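Local structure of cellulose-binding protein (Saccharophagus degradans, 2YHG) at residues A136-D141 / S178-Y183. The protein is of uncertain function, but its fragment here, related to nucleoside hydrolases, is associated with carbohydrate metabolism and may hydrolyse glycosyl compounds. Residues are numbered along the deposited sequence; the frame is centred on the assembly and turned at random.
Sequences AAVDKD and SKLRVY
Val-138, in the last turn of helix 129-139, meets Lys-179, just before strand 180-185, and Leu-180, its first residue, joining a helix to the parallel sheet of the alpha/beta, nucleoside hydrolase-like domain. The tight part is apolar. Val-138 sends its two methyls to different neighbours: CG2 touches Leu-180 CD1 at 3.9 Å, the side chains crossing at about a right angle, while CG1, anti to the backbone N (chi1 175°), lies 3.9 Å from Lys-179 CB. Val-146 of the neighbouring parallel strand 146-150 and Phe-176 of helix 170-178 also pack on Val-138. The polar side is looser and bridged by two waters. Lys-179 runs past CG1 and bends at its third torsion (chi3 -63°), which brings the ammonium to the C-terminal end of the helix. There NZ makes a weak 3.3 Å hydrogen bond to Val-138 O, and the waters extend its reach to Asp-139 and Lys-140. The carboxylate of Asp-139 does not touch the ammonium, Asp-139 OD1 standing 4.9 Å from Lys-179 NZ; its OD2 forms a salt bridge with Arg-168. One water links OD1 to NZ, and the other accepts from Lys-179 NZ at 2.8 Å and donates to Lys-140 O at 2.9 Å.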
loop_
_atom_site.group_PDB
_atom_site.type_symbol
_atom_site.label_atom_id
_atom_site.label_comp_id
_atom_site.label_asym_id
_atom_site.label_seq_id
_atom_site.Cartn_x
_atom_site.Cartn_y
_atom_site.Cartn_z
ATOM N N ALA A 136 20.295 2.648 -2.739
ATOM C CA ALA A 136 20.331 3.188 -4.091
ATOM C C ALA A 136 19.006 3.804 -4.485
ATOM O O ALA A 136 18.948 4.847 -5.151
ATOM C CB ALA A 136 20.739 2.121 -5.081
ATOM N N ALA A 137 17.907 3.193 -4.058
ATOM C CA ALA A 137 16.580 3.729 -4.386
ATOM C C ALA A 137 16.336 5.048 -3.691
ATOM O O ALA A 137 15.849 6.011 -4.303
ATOM C CB ALA A 137 15.507 2.720 -3.996
ATOM N N VAL A 138 16.666 5.143 -2.417
ATOM C CA VAL A 138 16.473 6.381 -1.680
ATOM C C VAL A 138 17.351 7.482 -2.244
ATOM O O VAL A 138 16.929 8.637 -2.329
ATOM C CB VAL A 138 16.700 6.182 -0.184
ATOM C CG1 VAL A 138 16.612 7.521 0.555
ATOM C CG2 VAL A 138 15.680 5.165 0.381
ATOM N N ASP A 139 18.560 7.140 -2.687
ATOM C CA ASP A 139 19.475 8.111 -3.238
ATOM C C ASP A 139 19.039 8.618 -4.612
ATOM O O ASP A 139 19.503 9.654 -5.052
ATOM C CB ASP A 139 20.876 7.525 -3.344
ATOM C CG ASP A 139 21.607 7.396 -2.021
ATOM O OD1 ASP A 139 21.203 8.003 -1.031
ATOM O OD2 ASP A 139 22.674 6.743 -2.055
ATOM N N LYS A 140 18.251 7.849 -5.358
ATOM C CA LYS A 140 17.930 8.155 -6.748
ATOM C C LYS A 140 17.306 9.543 -6.854
ATOM O O LYS A 140 16.499 9.949 -6.013
ATOM C CB LYS A 140 16.988 7.088 -7.296
ATOM C CG LYS A 140 16.760 7.080 -8.771
ATOM C CD LYS A 140 15.877 5.914 -9.206
ATOM C CE LYS A 140 15.666 5.851 -10.693
ATOM N NZ LYS A 140 14.678 4.818 -11.054
ATOM N N ASP A 141 17.561 10.179 -7.991
ATOM C CA ASP A 141 17.054 11.517 -8.297
ATOM C C ASP A 141 15.633 11.463 -8.819
ATOM O O ASP A 141 15.287 12.098 -9.806
ATOM C CB ASP A 141 17.974 12.268 -9.281
ATOM C CG ASP A 141 17.915 11.694 -10.668
ATOM O OD1 ASP A 141 17.632 10.482 -10.814
ATOM O OD2 ASP A 141 18.170 12.465 -11.622
ATOM N N SER A 178 14.425 11.614 5.122
ATOM C CA SER A 178 13.289 12.386 4.663
ATOM C C SER A 178 12.614 11.812 3.425
ATOM O O SER A 178 11.449 12.107 3.156
ATOM C CB SER A 178 13.701 13.832 4.386
ATOM O OG SER A 178 14.400 13.989 3.171
ATOM N N LYS A 179 13.362 11.009 2.659
ATOM C CA LYS A 179 12.865 10.437 1.430
ATOM C C LYS A 179 12.342 8.998 1.571
ATOM O O LYS A 179 11.829 8.450 0.621
ATOM C CB LYS A 179 13.973 10.455 0.394
ATOM C CG LYS A 179 14.355 11.852 -0.019
ATOM C CD LYS A 179 15.477 11.918 -1.009
ATOM C CE LYS A 179 16.749 11.352 -0.424
ATOM N NZ LYS A 179 17.930 11.613 -1.293
ATOM N N LEU A 180 12.440 8.441 2.769
ATOM C CA LEU A 180 12.033 7.066 3.074
ATOM C C LEU A 180 10.719 7.091 3.856
ATOM O O LEU A 180 10.439 8.041 4.583
ATOM C CB LEU A 180 13.142 6.416 3.891
ATOM C CG LEU A 180 13.020 4.925 4.225
ATOM C CD1 LEU A 180 12.933 4.055 2.993
ATOM C CD2 LEU A 180 14.184 4.540 5.114
ATOM N N ARG A 181 9.954 5.999 3.748
ATOM C CA ARG A 181 8.831 5.717 4.632
ATOM C C ARG A 181 8.840 4.223 4.885
ATOM O O ARG A 181 9.235 3.462 3.993
ATOM C CB ARG A 181 7.478 6.104 4.079
ATOM C CG ARG A 181 7.222 7.608 3.976
ATOM C CD ARG A 181 7.507 8.053 2.566
ATOM N NE ARG A 181 7.156 9.497 2.401
ATOM C CZ ARG A 181 7.979 10.508 2.665
ATOM N NH1 ARG A 181 9.197 10.309 3.114
ATOM N NH2 ARG A 181 7.619 11.717 2.290
ATOM N N VAL A 182 8.431 3.812 6.077
ATOM C CA VAL A 182 8.369 2.398 6.406
ATOM C C VAL A 182 6.943 2.005 6.748
ATOM O O VAL A 182 6.277 2.659 7.558
ATOM C CB VAL A 182 9.314 2.058 7.588
ATOM C CG1 VAL A 182 9.162 0.594 8.022
ATOM C CG2 VAL A 182 10.773 2.350 7.201
ATOM N N TYR A 183 6.509 0.880 6.157
ATOM C CA TYR A 183 5.243 0.232 6.535
ATOM C C TYR A 183 5.613 -1.158 7.047
ATOM O O TYR A 183 6.009 -2.026 6.282
ATOM C CB TYR A 183 4.272 0.161 5.339
ATOM C CG TYR A 183 2.850 -0.157 5.719
ATOM C CD1 TYR A 183 2.510 -1.359 6.327
ATOM C CD2 TYR A 183 1.819 0.716 5.438
ATOM C CE1 TYR A 183 1.194 -1.666 6.602
ATOM C CE2 TYR A 183 0.476 0.413 5.730
ATOM C CZ TYR A 183 0.182 -0.793 6.318
ATOM O OH TYR A 183 -1.107 -1.192 6.616
HETATM O O HOH W 1 19.889 10.200 0.023
HETATM O O HOH W 2 17.346 11.906 -4.059
#